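PDB 4K00: 1,4-dihydroxy-2-naphthoyl-CoA hydrolase from Synechocystis sp., which hydrolyses the thioester 1,4-dihydroxy-2-naphthoyl-CoA to 1,4-dihydroxy-2-naphthoate and coenzyme A, a step in the biosynthesis of phylloquinone (vitamin K1). Local coordinates for residues A[55-60]-A[114-119]; A[65-70]-A[107-112]; A[77-82]-A[99-104]. All coordinates share one frame; numbering follows the deposited sequence. Where two conformers were deposited one is given.

Contact 1: residues A[55-60]-A[114-119]; sequences GDFALP and HVCIAL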
# COMPACT_ATOMS: atom_id res chain seq x y z
N GLY A 55 19.64 2.18 -16.25
CA GLY A 55 19.74 3.55 -15.73
C GLY A 55 20.01 4.61 -16.78
O GLY A 55 20.32 5.75 -16.45
N ASP A 56 19.89 4.24 -18.05
CA ASP A 56 20.06 5.21 -19.15
C ASP A 56 18.76 5.97 -19.39
O ASP A 56 18.78 7.12 -19.84
CB ASP A 56 20.44 4.50 -20.46
CG ASP A 56 21.88 4.01 -20.48
OD1 ASP A 56 22.67 4.34 -19.58
OD2 ASP A 56 22.20 3.28 -21.45
N PHE A 57 17.63 5.31 -19.13
CA PHE A 57 16.32 5.89 -19.34
C PHE A 57 15.40 5.67 -18.15
O PHE A 57 15.62 4.79 -17.32
CB PHE A 57 15.66 5.28 -20.58
CG PHE A 57 16.46 5.45 -21.82
CD1 PHE A 57 16.36 6.61 -22.57
CD2 PHE A 57 17.35 4.46 -22.22
CE1 PHE A 57 17.13 6.78 -23.71
CE2 PHE A 57 18.12 4.63 -23.36
CZ PHE A 57 18.01 5.78 -24.10
N ALA A 58 14.36 6.49 -18.09
CA ALA A 58 13.26 6.20 -17.21
C ALA A 58 11.97 6.17 -18.02
O ALA A 58 11.89 6.74 -19.10
CB ALA A 58 13.19 7.23 -16.09
N LEU A 59 10.97 5.48 -17.48
CA LEU A 59 9.63 5.48 -18.07
C LEU A 59 8.59 5.89 -17.06
O LEU A 59 7.73 5.10 -16.68
CB LEU A 59 9.25 4.10 -18.59
CG LEU A 59 9.92 3.63 -19.87
CD1 LEU A 59 9.77 2.12 -20.00
CD2 LEU A 59 9.31 4.34 -21.07
N PRO A 60 8.67 7.14 -16.60
CA PRO A 60 7.72 7.64 -15.62
C PRO A 60 6.31 7.73 -16.20
O PRO A 60 6.12 8.01 -17.38
CB PRO A 60 8.22 9.03 -15.30
CG PRO A 60 9.03 9.43 -16.49
CD PRO A 60 9.63 8.17 -17.02
N HIS A 114 2.55 7.57 -20.18
CA HIS A 114 3.91 7.19 -19.82
C HIS A 114 4.85 7.79 -20.85
O HIS A 114 4.56 7.77 -22.06
CB HIS A 114 4.08 5.67 -19.85
CG HIS A 114 3.01 4.92 -19.11
ND1 HIS A 114 3.26 4.19 -17.97
CD2 HIS A 114 1.69 4.77 -19.37
CE1 HIS A 114 2.14 3.63 -17.56
NE2 HIS A 114 1.17 3.97 -18.39
N VAL A 115 5.98 8.30 -20.40
CA VAL A 115 6.94 8.87 -21.31
C VAL A 115 8.32 8.30 -21.05
O VAL A 115 8.66 7.91 -19.93
CB VAL A 115 7.00 10.39 -21.22
CG1 VAL A 115 5.62 11.00 -21.43
CG2 VAL A 115 7.58 10.82 -19.88
N CYS A 116 9.11 8.23 -22.11
CA CYS A 116 10.48 7.81 -22.00
C CYS A 116 11.36 9.03 -21.90
O CYS A 116 11.28 9.92 -22.75
CB CYS A 116 10.86 6.97 -23.20
SG CYS A 116 12.55 6.35 -23.15
N ILE A 117 12.20 9.08 -20.87
CA ILE A 117 13.18 10.16 -20.72
C ILE A 117 14.59 9.61 -20.54
O ILE A 117 14.81 8.59 -19.89
CB ILE A 117 12.84 11.09 -19.54
CG1 ILE A 117 12.72 10.29 -18.24
CG2 ILE A 117 11.55 11.84 -19.81
CD1 ILE A 117 12.52 11.14 -17.01
N ALA A 118 15.55 10.31 -21.14
CA ALA A 118 16.95 10.01 -20.93
C ALA A 118 17.40 10.60 -19.60
O ALA A 118 16.99 11.70 -19.23
CB ALA A 118 17.79 10.57 -22.06
N LEU A 119 18.22 9.85 -18.87
CA LEU A 119 18.74 10.29 -17.58
C LEU A 119 20.22 10.61 -17.73
O LEU A 119 20.90 10.03 -18.58
CB LEU A 119 18.55 9.20 -16.52
CG LEU A 119 17.11 8.78 -16.23
CD1 LEU A 119 17.08 7.60 -15.27
CD2 LEU A 119 16.32 9.95 -15.68
O HOH W 1 5.86 3.18 -16.91

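Contact 2: residues A[65-70]-A[107-112]; sequences SIDFFA and LARAQT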
# COMPACT_ATOMS: atom_id res chain seq x y z
N SER A 65 -5.71 9.08 -14.72
CA SER A 65 -7.06 9.44 -14.35
C SER A 65 -7.92 8.20 -14.22
O SER A 65 -7.63 7.17 -14.83
CB SER A 65 -7.67 10.40 -15.38
OG SER A 65 -7.95 9.73 -16.59
N ILE A 66 -8.98 8.32 -13.43
CA ILE A 66 -9.90 7.21 -13.21
C ILE A 66 -11.27 7.73 -12.79
O ILE A 66 -11.35 8.67 -12.01
CB ILE A 66 -9.32 6.20 -12.20
CG1 ILE A 66 -10.27 5.02 -11.96
CG2 ILE A 66 -9.01 6.87 -10.85
CD1 ILE A 66 -9.53 3.78 -11.49
N ASP A 67 -12.33 7.15 -13.36
CA ASP A 67 -13.69 7.43 -12.93
C ASP A 67 -14.35 6.16 -12.38
O ASP A 67 -14.18 5.08 -12.93
CB ASP A 67 -14.53 7.94 -14.09
CG ASP A 67 -13.95 9.18 -14.74
OD1 ASP A 67 -13.82 10.23 -14.07
OD2 ASP A 67 -13.60 9.11 -15.92
N PHE A 68 -15.10 6.31 -11.29
CA PHE A 68 -15.69 5.18 -10.60
C PHE A 68 -17.20 5.18 -10.81
O PHE A 68 -17.86 6.21 -10.62
CB PHE A 68 -15.35 5.22 -9.11
CG PHE A 68 -13.87 5.30 -8.85
CD1 PHE A 68 -13.09 4.16 -8.81
CD2 PHE A 68 -13.25 6.53 -8.68
CE1 PHE A 68 -11.73 4.24 -8.60
CE2 PHE A 68 -11.88 6.62 -8.47
CZ PHE A 68 -11.13 5.47 -8.42
N PHE A 69 -17.73 4.03 -11.22
CA PHE A 69 -19.13 3.89 -11.55
C PHE A 69 -19.85 3.04 -10.50
O PHE A 69 -21.02 3.28 -10.19
CB PHE A 69 -19.28 3.27 -12.94
CG PHE A 69 -18.57 4.03 -14.02
CD1 PHE A 69 -18.81 5.38 -14.20
CD2 PHE A 69 -17.66 3.40 -14.85
CE1 PHE A 69 -18.15 6.09 -15.18
CE2 PHE A 69 -17.00 4.11 -15.84
CZ PHE A 69 -17.24 5.45 -16.00
N ALA A 70 -19.17 2.04 -9.95
CA ALA A 70 -19.79 1.11 -9.02
C ALA A 70 -18.72 0.42 -8.19
O ALA A 70 -17.59 0.25 -8.66
CB ALA A 70 -20.61 0.09 -9.78
N LEU A 107 -17.12 -1.24 -13.52
CA LEU A 107 -16.86 -0.60 -12.23
C LEU A 107 -16.14 0.75 -12.38
O LEU A 107 -16.40 1.69 -11.62
CB LEU A 107 -16.04 -1.53 -11.36
CG LEU A 107 -16.64 -2.92 -11.16
CD1 LEU A 107 -15.70 -3.78 -10.32
CD2 LEU A 107 -18.01 -2.80 -10.51
N ALA A 108 -15.22 0.83 -13.33
CA ALA A 108 -14.34 1.99 -13.48
C ALA A 108 -13.72 2.02 -14.87
O ALA A 108 -13.55 0.99 -15.51
CB ALA A 108 -13.23 1.96 -12.42
N ARG A 109 -13.40 3.23 -15.33
CA ARG A 109 -12.55 3.43 -16.51
C ARG A 109 -11.36 4.29 -16.08
O ARG A 109 -11.47 5.10 -15.16
CB ARG A 109 -13.32 4.13 -17.63
CG ARG A 109 -13.59 5.61 -17.34
CD ARG A 109 -14.32 6.32 -18.48
NE ARG A 109 -14.60 7.70 -18.11
CZ ARG A 109 -15.20 8.59 -18.91
NH1 ARG A 109 -15.59 8.24 -20.12
NH2 ARG A 109 -15.40 9.82 -18.47
N ALA A 110 -10.22 4.11 -16.74
CA ALA A 110 -9.01 4.84 -16.37
C ALA A 110 -8.08 5.03 -17.57
O ALA A 110 -8.23 4.36 -18.60
CB ALA A 110 -8.27 4.12 -15.25
N GLN A 111 -7.14 5.96 -17.41
CA GLN A 111 -6.06 6.16 -18.37
C GLN A 111 -4.77 6.42 -17.61
O GLN A 111 -4.79 7.05 -16.55
CB GLN A 111 -6.35 7.35 -19.26
CG GLN A 111 -7.47 7.13 -20.26
CD GLN A 111 -7.53 8.21 -21.33
OE1 GLN A 111 -6.98 9.30 -21.15
NE2 GLN A 111 -8.20 7.91 -22.44
N THR A 112 -3.66 5.90 -18.12
CA THR A 112 -2.33 6.33 -17.68
C THR A 112 -1.48 6.68 -18.91
O THR A 112 -1.58 6.03 -19.93
CB THR A 112 -1.63 5.25 -16.83
OG1 THR A 112 -1.50 4.03 -17.57
CG2 THR A 112 -2.40 4.96 -15.54
O HOH W 2 -7.18 11.00 -18.88

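Contact 3: residues A[77-82]-A[99-104]; sequences RLLVNL and SQAESA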
# COMPACT_ATOMS: atom_id res chain seq x y z
N ARG A 77 -13.97 -11.27 -8.23
CA ARG A 77 -13.03 -11.49 -9.30
C ARG A 77 -13.29 -10.48 -10.42
O ARG A 77 -14.40 -10.40 -10.95
CB ARG A 77 -13.14 -12.91 -9.83
CG ARG A 77 -12.00 -13.31 -10.75
CD ARG A 77 -11.97 -14.82 -10.97
NE ARG A 77 -13.26 -15.31 -11.47
CZ ARG A 77 -13.62 -15.30 -12.75
NH1 ARG A 77 -12.79 -14.81 -13.67
NH2 ARG A 77 -14.81 -15.76 -13.10
N LEU A 78 -12.27 -9.71 -10.75
CA LEU A 78 -12.41 -8.58 -11.67
C LEU A 78 -11.60 -8.84 -12.93
O LEU A 78 -10.64 -9.61 -12.93
CB LEU A 78 -11.93 -7.29 -11.01
CG LEU A 78 -12.48 -6.97 -9.62
CD1 LEU A 78 -11.94 -5.63 -9.18
CD2 LEU A 78 -14.00 -6.98 -9.61
N LEU A 79 -12.01 -8.20 -14.03
CA LEU A 79 -11.20 -8.13 -15.24
C LEU A 79 -10.78 -6.69 -15.47
O LEU A 79 -11.59 -5.77 -15.37
CB LEU A 79 -12.01 -8.63 -16.44
CG LEU A 79 -12.55 -10.06 -16.33
CD1 LEU A 79 -13.44 -10.40 -17.51
CD2 LEU A 79 -11.39 -11.04 -16.22
N VAL A 80 -9.50 -6.49 -15.75
CA VAL A 80 -9.00 -5.20 -16.20
C VAL A 80 -8.61 -5.31 -17.65
O VAL A 80 -7.66 -6.02 -17.99
CB VAL A 80 -7.76 -4.73 -15.43
CG1 VAL A 80 -7.39 -3.32 -15.87
CG2 VAL A 80 -8.00 -4.81 -13.93
N ASN A 81 -9.37 -4.64 -18.51
CA ASN A 81 -9.11 -4.68 -19.93
C ASN A 81 -8.35 -3.46 -20.36
O ASN A 81 -8.77 -2.34 -20.10
CB ASN A 81 -10.41 -4.80 -20.73
CG ASN A 81 -10.87 -6.23 -20.87
OD1 ASN A 81 -10.25 -7.02 -21.59
ND2 ASN A 81 -11.92 -6.58 -20.17
N LEU A 82 -7.24 -3.70 -21.03
CA LEU A 82 -6.24 -2.69 -21.30
C LEU A 82 -6.08 -2.57 -22.81
O LEU A 82 -5.98 -3.57 -23.52
CB LEU A 82 -4.91 -3.07 -20.64
CG LEU A 82 -3.64 -2.43 -21.19
CD1 LEU A 82 -3.59 -0.95 -20.83
CD2 LEU A 82 -2.40 -3.14 -20.66
N SER A 99 -14.08 -4.38 -14.77
CA SER A 99 -15.41 -4.96 -14.70
C SER A 99 -15.41 -6.17 -13.78
O SER A 99 -14.37 -6.78 -13.54
CB SER A 99 -15.88 -5.35 -16.10
OG SER A 99 -14.96 -6.26 -16.69
N GLN A 100 -16.60 -6.53 -13.30
CA GLN A 100 -16.82 -7.84 -12.67
C GLN A 100 -16.70 -8.95 -13.71
O GLN A 100 -17.27 -8.85 -14.80
CB GLN A 100 -18.19 -7.89 -12.02
CG GLN A 100 -18.36 -6.93 -10.86
CD GLN A 100 -17.70 -7.43 -9.59
OE1 GLN A 100 -17.18 -8.53 -9.54
NE2 GLN A 100 -17.72 -6.61 -8.56
N ALA A 101 -15.98 -10.01 -13.38
CA ALA A 101 -15.69 -11.05 -14.36
C ALA A 101 -16.99 -11.72 -14.78
O ALA A 101 -17.18 -12.03 -15.95
CB ALA A 101 -14.72 -12.07 -13.79
N GLU A 102 -17.90 -11.93 -13.83
CA GLU A 102 -19.05 -12.80 -14.08
C GLU A 102 -20.21 -12.03 -14.69
O GLU A 102 -20.80 -12.45 -15.68
CB GLU A 102 -19.50 -13.46 -12.77
CG GLU A 102 -18.40 -14.21 -12.04
CD GLU A 102 -18.15 -15.59 -12.62
OE1 GLU A 102 -19.07 -16.16 -13.25
OE2 GLU A 102 -17.03 -16.12 -12.42
N SER A 103 -20.53 -10.88 -14.10
CA SER A 103 -21.67 -10.08 -14.54
C SER A 103 -21.30 -9.09 -15.64
O SER A 103 -22.18 -8.58 -16.32
CB SER A 103 -22.24 -9.32 -13.35
OG SER A 103 -21.36 -8.28 -12.95
N ALA A 104 -20.01 -8.81 -15.80
CA ALA A 104 -19.52 -7.82 -16.76
C ALA A 104 -19.93 -6.39 -16.40
O ALA A 104 -19.75 -5.47 -17.19
CB ALA A 104 -19.98 -8.15 -18.17
O HOH W 3 -17.22 -11.61 -11.04
O HOH W 4 -13.30 -4.78 -18.23

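Contact 1: residues A[55-60]-A[114-119]
Phe57 and Cys116 share one side of a short antiparallel ladder, while Ala58, Ile117 and Leu119 pack together on the other. The Phe57 ring turns its CD1 rim toward the facing strand, and Cys116 SG approaches that atom to 3.9 Å. The sulfur stands obliquely to the ring, 4.8 Å from the Phe57 centroid, in a Cys sulfur-aromatic contact. The thiol reaches this position because SG lies anti to the Cys116 backbone N (chi1 -179°), while its CB touches Leu59 CD2. The carbonyl oxygen of Ile117 meets the edge of the Phe57 ring near its plane and also accepts the bond from Ala58 N, at 2.8 Å.

On the opposite side, Ile117 swings CG1 between its own backbone N and carbonyl carbon (chi1 56°), setting CG1 against Ala58 CB at 3.8 Å. Its terminal CD1 continues to Pro60 CG, the two side chains crossing at a slant, and Val115 CG2 meets the same CG atom at 3.9 Å. Leu119 folds back over the backbone of Phe57 and Ala58, with CD1 4.0 Å from Ala58 CB. An alanine in place of Leu119 would lose both methyl branches and would probably leave a gap beside Ala58, uncovering the peptide joining it to Phe57.

The backbones are tied by Leu119 N to Asp56 O, by a reciprocal pair between Ala58 and Ile117, and by Val115 N to Pro60 O at 3.0 Å. One water spans Leu59 O and His114 ND1; the other ring nitrogen of His114, NE2, is hydrogen-bonded to Thr112 OG1. Antiparallel pairing of this kind, picked up just after helix 48-54, belongs to the curved sheet of the hotdog fold.

Contact 2: residues A[65-70]-A[107-112]
Arg109 lies alongside Asp67, both side chains pointing the same way from a hydrogen-bonded antiparallel pair. Arg109 CB first meets Phe69 CE2 at 4.1 Å. CG then starts between the backbone N and the carbonyl carbon (chi1 72°), a placement that carries the extended chain past Phe69 CZ, which CG and CD each approach to 3.9 Å. Beyond them, NE donates to Asp67 OD2 at 2.8 Å with an N-H...O angle of 157°. The carboxylate oxygen sits near the guanidinium plane, but it is approached on its anti side and the two planes are inclined by 51°. NH2 adds a weak bond to the same OD2. The other carboxylate oxygen, Asp67 OD1, is hydrogen-bonded to His63 ND1 of the second subunit, so the carboxylate is held by a residue of each chain and its rotation is probably fixed.

On the other face of the sheet, away from Asp67 and Arg109, the contact is apolar: Ile66 CB packs on Ala110 CB at 3.8 Å, and Phe68 CD1 meets Ala108 CB. Where strand 65-68 ends, Leu107 O accepts from both Phe69 N, at 2.7 Å, and Ala70 N, at 3.3 Å, the donors arriving from the same face of its plane. In one of the two conformers of Ser65, a water joins its OG to Gln111 OE1, while Gln111 NE2 bonds to Asp95.

Leu107 and Ala108 both pair with Ile98, forming a classic beta bulge against strand 91-100. Ile66, Phe68 and Ala110 rest on helix 26-43, the long helix around which the sheet wraps, and residues 65-67 extend the sheet by an antiparallel ladder into the second subunit.

Contact 3: residues A[77-82]-A[99-104]
Arg77 sends CG anti to its own nitrogen (chi1 -168°) and then kinks at chi3 (55°), which turns its guanidinium back over Ala101 and toward Glu102. Glu102 bends in its turn at chi2 (-80°), bringing OE2 to the guanidinium edge. The resulting salt bridge runs from Arg77 NH2 to Glu102 OE2, with the two flat groups nearly perpendicular; the modelled separation is very short and its exact value is doubtful. Ala101 CB lies over one face of the guanidinium, displaced toward the rim and 3.4 Å from Arg77 NH1. From the same side of the sheet, Leu79 CG approaches Ala101 CB at 3.9 Å.

Leu78 takes the other side, where its CD2 meets Gln100 OE1 at 3.5 Å, and Gln100 NE2 is hydrogen-bonded to Asp76. Leu79 and Ser99 exchange two backbone bonds, Leu79 N to Ser99 O at 2.8 Å and Ser99 N to Leu79 O at 2.9 Å. Ala101 N donates to Arg77 O at 2.9 Å, the bond that closes the Leu78-Gln100 pair at the end of the ladder. Waters bridge Arg77 O to Glu102 N and Asn81 ND2 to Ser99 OG.

The chain of 99-104 turns away after Gln100, and Ala104 N bonds back to Gln100 O. This is the open end of an antiparallel beta hairpin, strands 77-86 and 91-100, within the hotdog sheet.

How the contacts relate
All three contacts belong to one antiparallel sheet, and along the chain they are nested: contact 3 lies inside the loop closed by contact 2, which lies inside that closed by contact 1. Contacts 1 and 2 both join strands 57-68 and 106-118, yet their centres are 26 Å apart, on opposite sides of the chain's centre. Contact 3 joins strands 77-86 and 91-100; its centre is about 13 Å from that of contact 2, and Leu107 CD1 packs on Leu78 CD2 between them. Contact 1 does not touch contact 3. Together they span both ends of one strand pair and the open end of the adjoining hairpin in the hotdog domain.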